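PDB 1ZCE: hypothetical protein Atu2648 from Agrobacterium tumefaciens str. C58, which is of unknown function but folds as an EVE domain, related to PUA and ASCH domains, and so may bind RNA or a modified base. Local coordinates for residues 98-103 with 113-118; 27-32 with 120-125; 129-134 with 140-145; 104-109 with 134-139. One frame throughout, in Å; residues are numbered along the deposited sequence.

Interaction 1 (98-103 with 113-118); sequences VSLKDV and SLVTSM
L100 and V103, one turn apart on helix 100-105, face L114 and V115, adjacent on the short helix 113-116. No hydrogen bond passes between the two segments; the contact is one of apolar side chains. The L100 side chain crosses that of L114 at a slant, and one branch does the work: CD1 of L100 lies 3.9 Å from CG of L114 and 4.1 Å from its CD2, so the methyl rests against the CG-CD2 branch of the second leucine. The CA-CB bond of L100 does not aim at the other helix. With CG anti to the backbone N (chi1 176°), the end of the chain nevertheless swings over to it. V103 does point across, and its CG1 meets CG1 of V115 at 3.7 Å, methyl to methyl. The two pairs are linked only loosely, since CD1 of L100 is 4.3 Å from CG1 of V115.

The start of the first helix is fixed from within. S99 is its N-cap, and S99 OG accepts from D102 N at 3.1 Å with a fairly straight N-H...O angle of 160°. That bond caps the first turn, the one that carries L100 and V103. On the side away from the contact, S113 OG and S117 OG lie 3.1 Å apart in a hydrogen bond across the end of the short helix. Y53 on strand 49-54 touches both leucines, while L109 and M112 pack on V103. This is the apolar seam between two short, steeply inclined helices, joined by the loop 106-112 and leaning on the sheet of the EVE domain.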
loop_
_atom_site.group_PDB
_atom_site.type_symbol
_atom_site.label_atom_id
_atom_site.label_comp_id
_atom_site.label_asym_id
_atom_site.label_seq_id
_atom_site.Cartn_x
_atom_site.Cartn_y
_atom_site.Cartn_z
ATOM N N VAL A 98 -1.877 1.591 -12.903
ATOM C CA VAL A 98 -0.599 2.170 -13.307
ATOM C C VAL A 98 0.543 1.161 -13.246
ATOM O O VAL A 98 0.906 0.676 -12.174
ATOM C CB VAL A 98 -0.263 3.384 -12.411
ATOM C CG1 VAL A 98 0.997 4.064 -12.901
ATOM C CG2 VAL A 98 -1.437 4.357 -12.398
ATOM N N SER A 99 1.117 0.861 -14.407
ATOM C CA SER A 99 2.206 -0.106 -14.488
ATOM C C SER A 99 3.521 0.431 -13.940
ATOM O O SER A 99 3.776 1.637 -13.950
ATOM C CB SER A 99 2.422 -0.543 -15.937
ATOM O OG SER A 99 2.977 0.516 -16.698
ATOM N N LEU A 100 4.358 -0.487 -13.472
ATOM C CA LEU A 100 5.663 -0.140 -12.938
ATOM C C LEU A 100 6.476 0.519 -14.048
ATOM O O LEU A 100 7.259 1.438 -13.798
ATOM C CB LEU A 100 6.383 -1.399 -12.452
ATOM C CG LEU A 100 7.815 -1.212 -11.945
ATOM C CD1 LEU A 100 7.811 -0.347 -10.696
ATOM C CD2 LEU A 100 8.432 -2.571 -11.656
ATOM N N LYS A 101 6.282 0.040 -15.274
ATOM C CA LYS A 101 6.991 0.582 -16.425
ATOM C C LYS A 101 6.696 2.071 -16.575
ATOM O O LYS A 101 7.611 2.875 -16.760
ATOM C CB LYS A 101 6.576 -0.161 -17.696
ATOM C CG LYS A 101 7.276 0.323 -18.957
ATOM C CD LYS A 101 6.908 -0.544 -20.150
ATOM C CE LYS A 101 7.594 -0.071 -21.419
ATOM N NZ LYS A 101 7.175 1.307 -21.798
ATOM N N ASP A 102 5.422 2.438 -16.494
ATOM C CA ASP A 102 5.050 3.840 -16.620
ATOM C C ASP A 102 5.594 4.666 -15.459
ATOM O O ASP A 102 5.992 5.814 -15.645
ATOM C CB ASP A 102 3.529 3.996 -16.714
ATOM C CG ASP A 102 2.976 3.512 -18.043
ATOM O OD1 ASP A 102 3.753 3.430 -19.016
ATOM O OD2 ASP A 102 1.764 3.229 -18.118
ATOM N N VAL A 103 5.617 4.086 -14.262
ATOM C CA VAL A 103 6.136 4.797 -13.099
ATOM C C VAL A 103 7.619 5.110 -13.297
ATOM O O VAL A 103 8.066 6.233 -13.043
ATOM C CB VAL A 103 5.948 3.971 -11.798
ATOM C CG1 VAL A 103 6.719 4.611 -10.650
ATOM C CG2 VAL A 103 4.469 3.894 -11.448
ATOM N N SER A 113 9.907 5.268 -3.531
ATOM C CA SER A 113 10.404 4.032 -2.940
ATOM C C SER A 113 10.146 2.834 -3.848
ATOM O O SER A 113 10.960 1.913 -3.927
ATOM C CB SER A 113 9.745 3.801 -1.579
ATOM O OG SER A 113 10.305 2.679 -0.919
ATOM N N LEU A 114 9.014 2.847 -4.544
ATOM C CA LEU A 114 8.663 1.749 -5.434
ATOM C C LEU A 114 9.741 1.453 -6.470
ATOM O O LEU A 114 9.929 0.305 -6.866
ATOM C CB LEU A 114 7.338 2.053 -6.141
ATOM C CG LEU A 114 6.817 0.996 -7.120
ATOM C CD1 LEU A 114 6.523 -0.311 -6.384
ATOM C CD2 LEU A 114 5.564 1.513 -7.800
ATOM N N VAL A 115 10.452 2.486 -6.908
ATOM C CA VAL A 115 11.498 2.301 -7.908
ATOM C C VAL A 115 12.918 2.329 -7.343
ATOM O O VAL A 115 13.870 1.981 -8.041
ATOM C CB VAL A 115 11.395 3.364 -9.024
ATOM C CG1 VAL A 115 10.052 3.248 -9.728
ATOM C CG2 VAL A 115 11.574 4.752 -8.440
ATOM N N THR A 116 13.065 2.735 -6.087
ATOM C CA THR A 116 14.387 2.803 -5.472
ATOM C C THR A 116 14.665 1.647 -4.514
ATOM O O THR A 116 15.800 1.178 -4.411
ATOM C CB THR A 116 14.582 4.130 -4.706
ATOM O OG1 THR A 116 13.645 4.207 -3.624
ATOM C CG2 THR A 116 14.374 5.314 -5.639
ATOM N N SER A 117 13.635 1.194 -3.810
ATOM C CA SER A 117 13.779 0.092 -2.862
ATOM C C SER A 117 13.459 -1.238 -3.537
ATOM O O SER A 117 12.445 -1.367 -4.218
ATOM C CB SER A 117 12.848 0.306 -1.669
ATOM O OG SER A 117 13.151 1.519 -1.003
HETATM N N MSE A 118 14.322 -2.227 -3.344
HETATM C CA MSE A 118 14.115 -3.536 -3.951
HETATM C C MSE A 118 13.569 -4.590 -2.991
HETATM O O MSE A 118 13.134 -5.657 -3.424
HETATM C CB MSE A 118 15.430 -4.050 -4.549
HETATM C CG MSE A 118 15.974 -3.224 -5.706
HETATM SE SE MSE A 118 14.763 -3.162 -7.216
HETATM C CE MSE A 118 14.129 -1.354 -7.006
#

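Interaction 2 (27-32 with 120-125)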
loop_
_atom_site.group_PDB
_atom_site.type_symbol
_atom_site.label_atom_id
_atom_site.label_comp_id
_atom_site.label_asym_id
_atom_site.label_seq_id
_atom_site.Cartn_x
_atom_site.Cartn_y
_atom_site.Cartn_z
ATOM N N GLU A 27 -8.414 -6.358 6.082
ATOM C CA GLU A 27 -7.521 -7.504 6.117
ATOM C C GLU A 27 -6.286 -7.191 6.953
ATOM O O GLU A 27 -5.648 -6.157 6.766
ATOM C CB GLU A 27 -7.091 -7.859 4.693
ATOM C CG GLU A 27 -6.104 -9.009 4.593
ATOM C CD GLU A 27 -6.742 -10.356 4.859
ATOM O OE1 GLU A 27 -6.011 -11.370 4.866
ATOM O OE2 GLU A 27 -7.974 -10.407 5.052
ATOM N N GLU A 28 -5.956 -8.086 7.877
ATOM C CA GLU A 28 -4.777 -7.919 8.715
ATOM C C GLU A 28 -3.582 -8.091 7.784
ATOM O O GLU A 28 -3.503 -9.074 7.043
ATOM C CB GLU A 28 -4.746 -8.991 9.807
ATOM C CG GLU A 28 -3.613 -8.805 10.801
ATOM C CD GLU A 28 -3.471 -9.961 11.776
ATOM O OE1 GLU A 28 -2.607 -9.867 12.672
ATOM O OE2 GLU A 28 -4.208 -10.960 11.644
ATOM N N TRP A 29 -2.649 -7.141 7.813
ATOM C CA TRP A 29 -1.495 -7.219 6.923
ATOM C C TRP A 29 -0.361 -8.050 7.518
ATOM O O TRP A 29 0.711 -7.542 7.850
ATOM C CB TRP A 29 -1.002 -5.814 6.569
ATOM C CG TRP A 29 -0.443 -5.754 5.191
ATOM C CD1 TRP A 29 0.833 -5.431 4.833
ATOM C CD2 TRP A 29 -1.129 -6.083 3.979
ATOM N NE1 TRP A 29 0.986 -5.542 3.473
ATOM C CE2 TRP A 29 -0.205 -5.941 2.923
ATOM C CE3 TRP A 29 -2.438 -6.488 3.684
ATOM C CZ2 TRP A 29 -0.544 -6.191 1.588
ATOM C CZ3 TRP A 29 -2.779 -6.738 2.356
ATOM C CH2 TRP A 29 -1.834 -6.587 1.326
ATOM N N THR A 30 -0.614 -9.350 7.615
ATOM C CA THR A 30 0.321 -10.308 8.195
ATOM C C THR A 30 1.477 -10.705 7.289
ATOM O O THR A 30 1.477 -10.420 6.095
ATOM C CB THR A 30 -0.411 -11.601 8.575
ATOM O OG1 THR A 30 -0.969 -12.187 7.393
ATOM C CG2 THR A 30 -1.531 -11.310 9.553
ATOM N N GLY A 31 2.469 -11.364 7.880
ATOM C CA GLY A 31 3.604 -11.848 7.113
ATOM C C GLY A 31 4.778 -10.921 6.885
ATOM O O GLY A 31 5.773 -11.339 6.296
ATOM N N VAL A 32 4.684 -9.672 7.325
ATOM C CA VAL A 32 5.796 -8.750 7.140
ATOM C C VAL A 32 6.893 -9.102 8.137
ATOM O O VAL A 32 6.664 -9.118 9.344
ATOM C CB VAL A 32 5.346 -7.288 7.338
ATOM C CG1 VAL A 32 6.554 -6.356 7.308
ATOM C CG2 VAL A 32 4.357 -6.904 6.248
ATOM N N LEU A 120 11.555 -3.567 0.095
ATOM C CA LEU A 120 10.578 -3.008 1.019
ATOM C C LEU A 120 9.155 -3.307 0.546
ATOM O O LEU A 120 8.738 -2.825 -0.507
ATOM C CB LEU A 120 10.795 -1.505 1.128
ATOM C CG LEU A 120 10.044 -0.846 2.278
ATOM C CD1 LEU A 120 10.546 -1.404 3.606
ATOM C CD2 LEU A 120 10.254 0.656 2.221
ATOM N N SER A 121 8.408 -4.084 1.331
ATOM C CA SER A 121 7.042 -4.468 0.961
ATOM C C SER A 121 5.972 -3.455 1.359
ATOM O O SER A 121 4.860 -3.486 0.830
ATOM C CB SER A 121 6.693 -5.836 1.559
ATOM O OG SER A 121 6.530 -5.755 2.964
ATOM N N VAL A 122 6.300 -2.582 2.307
ATOM C CA VAL A 122 5.386 -1.533 2.765
ATOM C C VAL A 122 6.249 -0.282 2.718
ATOM O O VAL A 122 7.257 -0.176 3.427
ATOM C CB VAL A 122 4.886 -1.807 4.188
ATOM C CG1 VAL A 122 3.898 -0.725 4.600
ATOM C CG2 VAL A 122 4.232 -3.173 4.251
ATOM N N GLN A 123 5.839 0.667 1.882
ATOM C CA GLN A 123 6.640 1.857 1.638
ATOM C C GLN A 123 5.961 3.206 1.777
ATOM O O GLN A 123 4.737 3.318 1.728
ATOM C CB GLN A 123 7.189 1.794 0.204
ATOM C CG GLN A 123 7.721 0.439 -0.233
ATOM C CD GLN A 123 7.990 0.357 -1.729
ATOM O OE1 GLN A 123 8.680 -0.551 -2.190
ATOM N NE2 GLN A 123 7.435 1.296 -2.494
ATOM N N PRO A 124 6.766 4.260 1.963
ATOM C CA PRO A 124 6.180 5.593 2.073
ATOM C C PRO A 124 5.981 6.074 0.630
ATOM O O PRO A 124 6.620 5.576 -0.305
ATOM C CB PRO A 124 7.259 6.391 2.800
ATOM C CG PRO A 124 8.515 5.757 2.319
ATOM C CD PRO A 124 8.194 4.274 2.329
ATOM N N VAL A 125 5.077 7.028 0.465
ATOM C CA VAL A 125 4.786 7.628 -0.829
ATOM C C VAL A 125 4.602 9.103 -0.511
ATOM O O VAL A 125 3.808 9.442 0.363
ATOM C CB VAL A 125 3.467 7.072 -1.440
ATOM C CG1 VAL A 125 3.134 7.815 -2.729
ATOM C CG2 VAL A 125 3.592 5.577 -1.721
HETATM O O HOH W 1 3.263 -5.716 1.766
#
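An inverse gamma turn centred on W29 carries the chain off strand 27-28 and brings the indole up to V122, at the start of strand 122-125. These are the outermost strands of the mixed sheet. The contact joins the chain just past one edge strand to the start of the other, consistent with the pseudo-barrel of PUA-like domains.

One methyl of V122 receives both partners. CG2 sits at the edge of the indole, near its plane, 4.1 Å from W29 NE1 and equally far from CD1. From the same segment as W29, V32 adds its own CG2, 4.2 Å from CG2 of V122. V32 carries its CG2 beside its own backbone N, CG1 being the branch opposite that N (chi1 173°), and V32 CG2 also comes within 4.1 Å of S121 OG. A water in the indole plane completes the bridge. It accepts from W29 NE1 at 2.9 Å and donates to S121 O at 2.9 Å, so the buried pyrrole N-H is satisfied without a direct bond to the other segment.

Around this, Y7 of strand 4-9 meets the W29 ring edge-to-face, A37 and M41 of helix 35-42 cover V32, and backbone hydrogen bonds tie W29 to V86 of strand 84-99 and S121 to K8 of strand 4-9.

Interaction 3 (129-134 with 140-145); sequences EYLEVC and ANPPKS
Y130 and P143 share the one direct hydrogen bond of this contact. Y130 OH donates to P143 O over 2.7 Å, a short bond whose C=O...donor angle is 136°, with the hydroxyl tilted 21° from the carbonyl plane. The carbonyl lies at the edge of the ring, near its plane. With chi1 at 176°, the phenol extends away from its own backbone N and reaches P143.

Apolar contacts gather on P142, which fits among Y130, L131 and, one turn on, C134. Its CG lies 3.7 Å from CE1 of Y130 and 3.8 Å from CD2 of L131, whose side chain crosses the proline ring at about a right angle. Its CB lies 3.5 Å from SG of C134. That sulfur also sits above one face of the Y130 ring, 3.8 Å from the plane and shifted toward the rim. At the outer border, the aliphatic part of K144 passes L131 loosely.

Y130 is further held from the sheet, where Y4 stacks on its ring and F51 meets it as well. The chemistry implies a tail fixed at two kinds of site: a proline ring buried against sulfur, methyl and aromatic carbon, and a carbonyl gripped by a phenol. Together they hold the extended chain that follows helix 127-136 across the side of that helix.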
loop_
_atom_site.group_PDB
_atom_site.type_symbol
_atom_site.label_atom_id
_atom_site.label_comp_id
_atom_site.label_asym_id
_atom_site.label_seq_id
_atom_site.Cartn_x
_atom_site.Cartn_y
_atom_site.Cartn_z
ATOM N N GLU A 129 3.944 12.244 -5.090
ATOM C CA GLU A 129 4.022 10.963 -5.790
ATOM C C GLU A 129 2.633 10.333 -5.829
ATOM O O GLU A 129 2.210 9.786 -6.850
ATOM C CB GLU A 129 5.009 10.025 -5.086
ATOM C CG GLU A 129 6.468 10.376 -5.348
ATOM C CD GLU A 129 7.427 9.753 -4.348
ATOM O OE1 GLU A 129 8.648 9.988 -4.482
ATOM O OE2 GLU A 129 6.971 9.041 -3.426
ATOM N N TYR A 130 1.920 10.422 -4.712
ATOM C CA TYR A 130 0.579 9.867 -4.624
ATOM C C TYR A 130 -0.361 10.546 -5.619
ATOM O O TYR A 130 -1.088 9.880 -6.356
ATOM C CB TYR A 130 0.048 10.019 -3.194
ATOM C CG TYR A 130 -1.386 9.571 -2.999
ATOM C CD1 TYR A 130 -2.430 10.502 -2.959
ATOM C CD2 TYR A 130 -1.700 8.222 -2.823
ATOM C CE1 TYR A 130 -3.743 10.104 -2.736
ATOM C CE2 TYR A 130 -3.016 7.813 -2.603
ATOM C CZ TYR A 130 -4.027 8.760 -2.561
ATOM O OH TYR A 130 -5.322 8.361 -2.330
ATOM N N LEU A 131 -0.344 11.873 -5.649
ATOM C CA LEU A 131 -1.212 12.601 -6.563
ATOM C C LEU A 131 -0.877 12.326 -8.027
ATOM O O LEU A 131 -1.774 12.232 -8.864
ATOM C CB LEU A 131 -1.133 14.105 -6.277
ATOM C CG LEU A 131 -1.705 14.530 -4.919
ATOM C CD1 LEU A 131 -1.386 15.987 -4.652
ATOM C CD2 LEU A 131 -3.207 14.297 -4.890
ATOM N N GLU A 132 0.410 12.192 -8.336
ATOM C CA GLU A 132 0.827 11.934 -9.710
ATOM C C GLU A 132 0.421 10.531 -10.172
ATOM O O GLU A 132 -0.100 10.368 -11.275
ATOM C CB GLU A 132 2.340 12.128 -9.838
ATOM C CG GLU A 132 2.915 11.853 -11.224
ATOM C CD GLU A 132 2.458 12.835 -12.294
ATOM O OE1 GLU A 132 2.866 12.659 -13.461
ATOM O OE2 GLU A 132 1.700 13.779 -11.985
ATOM N N VAL A 133 0.659 9.518 -9.343
ATOM C CA VAL A 133 0.273 8.159 -9.707
ATOM C C VAL A 133 -1.249 8.108 -9.852
ATOM O O VAL A 133 -1.766 7.476 -10.774
ATOM C CB VAL A 133 0.760 7.130 -8.650
ATOM C CG1 VAL A 133 0.147 5.757 -8.909
ATOM C CG2 VAL A 133 2.283 7.023 -8.711
ATOM N N CYS A 134 -1.968 8.777 -8.955
ATOM C CA CYS A 134 -3.424 8.797 -9.048
ATOM C C CYS A 134 -3.880 9.425 -10.366
ATOM O O CYS A 134 -4.775 8.893 -11.029
ATOM C CB CYS A 134 -4.036 9.548 -7.862
ATOM S SG CYS A 134 -4.096 8.569 -6.338
ATOM N N ALA A 140 -8.396 12.262 -10.450
ATOM C CA ALA A 140 -8.089 13.679 -10.277
ATOM C C ALA A 140 -7.943 14.049 -8.803
ATOM O O ALA A 140 -6.842 14.338 -8.339
ATOM C CB ALA A 140 -9.180 14.521 -10.922
ATOM N N ASN A 141 -9.057 14.043 -8.076
ATOM C CA ASN A 141 -9.067 14.362 -6.645
ATOM C C ASN A 141 -9.249 13.068 -5.862
ATOM O O ASN A 141 -10.345 12.764 -5.394
ATOM C CB ASN A 141 -10.213 15.324 -6.311
ATOM C CG ASN A 141 -9.908 16.755 -6.701
ATOM O OD1 ASN A 141 -8.938 17.344 -6.227
ATOM N ND2 ASN A 141 -10.740 17.324 -7.565
ATOM N N PRO A 142 -8.165 12.299 -5.692
ATOM C CA PRO A 142 -8.186 11.024 -4.972
ATOM C C PRO A 142 -8.429 11.121 -3.471
ATOM O O PRO A 142 -8.382 12.203 -2.885
ATOM C CB PRO A 142 -6.811 10.445 -5.285
ATOM C CG PRO A 142 -5.954 11.664 -5.280
ATOM C CD PRO A 142 -6.786 12.639 -6.095
ATOM N N PRO A 143 -8.701 9.975 -2.831
ATOM C CA PRO A 143 -8.946 9.923 -1.387
ATOM C C PRO A 143 -7.749 10.530 -0.654
ATOM O O PRO A 143 -6.603 10.328 -1.058
ATOM C CB PRO A 143 -9.088 8.428 -1.120
ATOM C CG PRO A 143 -9.716 7.930 -2.386
ATOM C CD PRO A 143 -8.915 8.652 -3.446
ATOM N N LYS A 144 -8.011 11.261 0.423
ATOM C CA LYS A 144 -6.938 11.904 1.172
ATOM C C LYS A 144 -6.711 11.305 2.559
ATOM O O LYS A 144 -7.634 10.772 3.183
ATOM C CB LYS A 144 -7.229 13.405 1.304
ATOM C CG LYS A 144 -7.492 14.108 -0.023
ATOM C CD LYS A 144 -6.255 14.126 -0.914
ATOM C CE LYS A 144 -6.582 14.646 -2.312
ATOM N NZ LYS A 144 -7.184 16.011 -2.287
ATOM N N SER A 145 -5.466 11.383 3.024
ATOM C CA SER A 145 -5.099 10.894 4.351
ATOM C C SER A 145 -5.382 12.016 5.345
ATOM O O SER A 145 -5.387 13.193 4.976
ATOM C CB SER A 145 -3.609 10.545 4.412
ATOM O OG SER A 145 -3.315 9.376 3.672
HETATM O O HOH W 2 -4.427 13.110 -8.402
#

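Interaction 4 (104-109 with 134-139)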
loop_
_atom_site.group_PDB
_atom_site.type_symbol
_atom_site.label_atom_id
_atom_site.label_comp_id
_atom_site.label_asym_id
_atom_site.label_seq_id
_atom_site.Cartn_x
_atom_site.Cartn_y
_atom_site.Cartn_z
ATOM N N LYS A 104 8.377 4.120 -13.761
ATOM C CA LYS A 104 9.808 4.294 -13.988
ATOM C C LYS A 104 10.125 5.302 -15.091
ATOM O O LYS A 104 11.224 5.849 -15.135
ATOM C CB LYS A 104 10.458 2.945 -14.317
ATOM C CG LYS A 104 10.525 1.990 -13.137
ATOM C CD LYS A 104 11.291 0.726 -13.488
ATOM C CE LYS A 104 11.450 -0.179 -12.276
ATOM N NZ LYS A 104 12.264 -1.381 -12.603
ATOM N N ALA A 105 9.160 5.555 -15.970
ATOM C CA ALA A 105 9.356 6.497 -17.067
ATOM C C ALA A 105 8.986 7.930 -16.683
ATOM O O ALA A 105 9.264 8.865 -17.428
ATOM C CB ALA A 105 8.538 6.059 -18.277
ATOM N N ASN A 106 8.363 8.103 -15.521
ATOM C CA ASN A 106 7.950 9.430 -15.066
ATOM C C ASN A 106 9.042 10.098 -14.223
ATOM O O ASN A 106 9.326 9.663 -13.109
ATOM C CB ASN A 106 6.668 9.314 -14.243
ATOM C CG ASN A 106 6.000 10.650 -14.016
ATOM O OD1 ASN A 106 6.668 11.672 -13.875
ATOM N ND2 ASN A 106 4.673 10.650 -13.967
ATOM N N PRO A 107 9.648 11.185 -14.731
ATOM C CA PRO A 107 10.702 11.848 -13.955
ATOM C C PRO A 107 10.295 12.324 -12.560
ATOM O O PRO A 107 11.132 12.415 -11.667
ATOM C CB PRO A 107 11.128 13.000 -14.865
ATOM C CG PRO A 107 9.875 13.329 -15.601
ATOM C CD PRO A 107 9.327 11.959 -15.944
ATOM N N LYS A 108 9.015 12.624 -12.374
ATOM C CA LYS A 108 8.529 13.096 -11.080
ATOM C C LYS A 108 8.501 11.984 -10.033
ATOM O O LYS A 108 8.375 12.248 -8.835
ATOM C CB LYS A 108 7.128 13.689 -11.243
ATOM C CG LYS A 108 7.074 14.837 -12.242
ATOM C CD LYS A 108 5.647 15.226 -12.597
ATOM C CE LYS A 108 4.906 15.810 -11.407
ATOM N NZ LYS A 108 3.506 16.165 -11.768
ATOM N N LEU A 109 8.635 10.743 -10.486
ATOM C CA LEU A 109 8.593 9.599 -9.585
ATOM C C LEU A 109 9.941 8.901 -9.407
ATOM O O LEU A 109 10.002 7.804 -8.853
ATOM C CB LEU A 109 7.551 8.596 -10.092
ATOM C CG LEU A 109 6.141 9.151 -10.341
ATOM C CD1 LEU A 109 5.245 8.034 -10.845
ATOM C CD2 LEU A 109 5.579 9.761 -9.066
ATOM N N CYS A 134 -1.968 8.777 -8.955
ATOM C CA CYS A 134 -3.424 8.797 -9.048
ATOM C C CYS A 134 -3.880 9.425 -10.366
ATOM O O CYS A 134 -4.775 8.893 -11.029
ATOM C CB CYS A 134 -4.036 9.548 -7.862
ATOM S SG CYS A 134 -4.096 8.569 -6.338
ATOM N N ARG A 135 -3.271 10.548 -10.749
ATOM C CA ARG A 135 -3.625 11.199 -12.013
ATOM C C ARG A 135 -3.373 10.248 -13.180
ATOM O O ARG A 135 -4.201 10.118 -14.081
ATOM C CB ARG A 135 -2.804 12.475 -12.229
ATOM C CG ARG A 135 -3.366 13.729 -11.585
ATOM C CD ARG A 135 -2.589 14.949 -12.064
ATOM N NE ARG A 135 -1.213 14.940 -11.581
ATOM C CZ ARG A 135 -0.844 15.390 -10.387
ATOM N NH1 ARG A 135 0.427 15.338 -10.025
ATOM N NH2 ARG A 135 -1.743 15.911 -9.563
HETATM N N MSE A 136 -2.217 9.597 -13.165
HETATM C CA MSE A 136 -1.867 8.652 -14.216
HETATM C C MSE A 136 -2.915 7.551 -14.262
HETATM O O MSE A 136 -3.225 7.024 -15.328
HETATM C CB MSE A 136 -0.501 8.028 -13.937
HETATM C CG MSE A 136 0.664 9.000 -13.997
HETATM SE SE MSE A 136 2.265 8.191 -13.293
HETATM C CE MSE A 136 2.665 7.003 -14.758
ATOM N N GLY A 137 -3.455 7.218 -13.092
ATOM C CA GLY A 137 -4.451 6.169 -12.991
ATOM C C GLY A 137 -5.891 6.609 -13.165
ATOM O O GLY A 137 -6.806 5.814 -12.955
ATOM N N GLY A 138 -6.099 7.871 -13.531
ATOM C CA GLY A 138 -7.449 8.365 -13.747
ATOM C C GLY A 138 -8.174 8.963 -12.554
ATOM O O GLY A 138 -9.394 9.138 -12.599
ATOM N N LEU A 139 -7.444 9.279 -11.488
ATOM C CA LEU A 139 -8.055 9.867 -10.298
ATOM C C LEU A 139 -7.580 11.294 -10.041
ATOM O O LEU A 139 -6.504 11.507 -9.476
ATOM C CB LEU A 139 -7.765 9.013 -9.064
ATOM C CG LEU A 139 -8.531 7.697 -8.932
ATOM C CD1 LEU A 139 -8.120 7.008 -7.642
ATOM C CD2 LEU A 139 -10.035 7.967 -8.932
#
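The tight part of this contact is a selenium atom that faces two side chains at once. SE of the selenomethionine M136 lies 3.5 Å from ND2 of N106 and 3.9 Å from CD1 of L109. The L109 and M136 chains run antiparallel past one another, while the N106 side chain meets that of M136 obliquely. A bend at chi3 (74°) turns the M136 methyl aside, leaving SE to face both partners.

N106 is fixed from two ends. Its OD1 accepts from K108 N at 2.9 Å, closing an Asx turn with the donor tilted 28° from the carbonyl plane, and its ND2 bonds to E132 OE1. Across the way helix 127-136 ends in a Schellman motif with G138 at C-prime, where L139 N reaches C134 O over 2.7 Å.

The looser side, toward solvent, belongs to K108 and R135. Their chains cross at about a right angle, and K108 NZ comes within 3.6 Å of R135 NH1. Both form salt bridges to E132 OE2, which explains how two cations can sit so close. E132, probably kept ionised by the lysine and arginine, thus holds both cations through OE2 and N106 through OE1, so one carboxylate links the solvent side to the selenium contact.

In the fold
From the N terminus, 27-32 opens interaction 2, whose long loop closes only at 120-125, bringing the chain next to the two edge strands together. Interaction 1 falls wholly within that loop, pairing 98-103 with 113-118 and closing a short loop. Interaction 4 starts inside that short loop at 104-109 and ends at 134-139, so it crosses both and joins the loop after helix 100-105 to the C-terminal end of helix 127-136. Interaction 3 comes after interactions 1 and 2 in the chain but crosses interaction 4. The two share C134, and E132 binds N106 and K108. S113 packs on L120 between interactions 1 and 2, while V125 packs on Y130 between interactions 2 and 3.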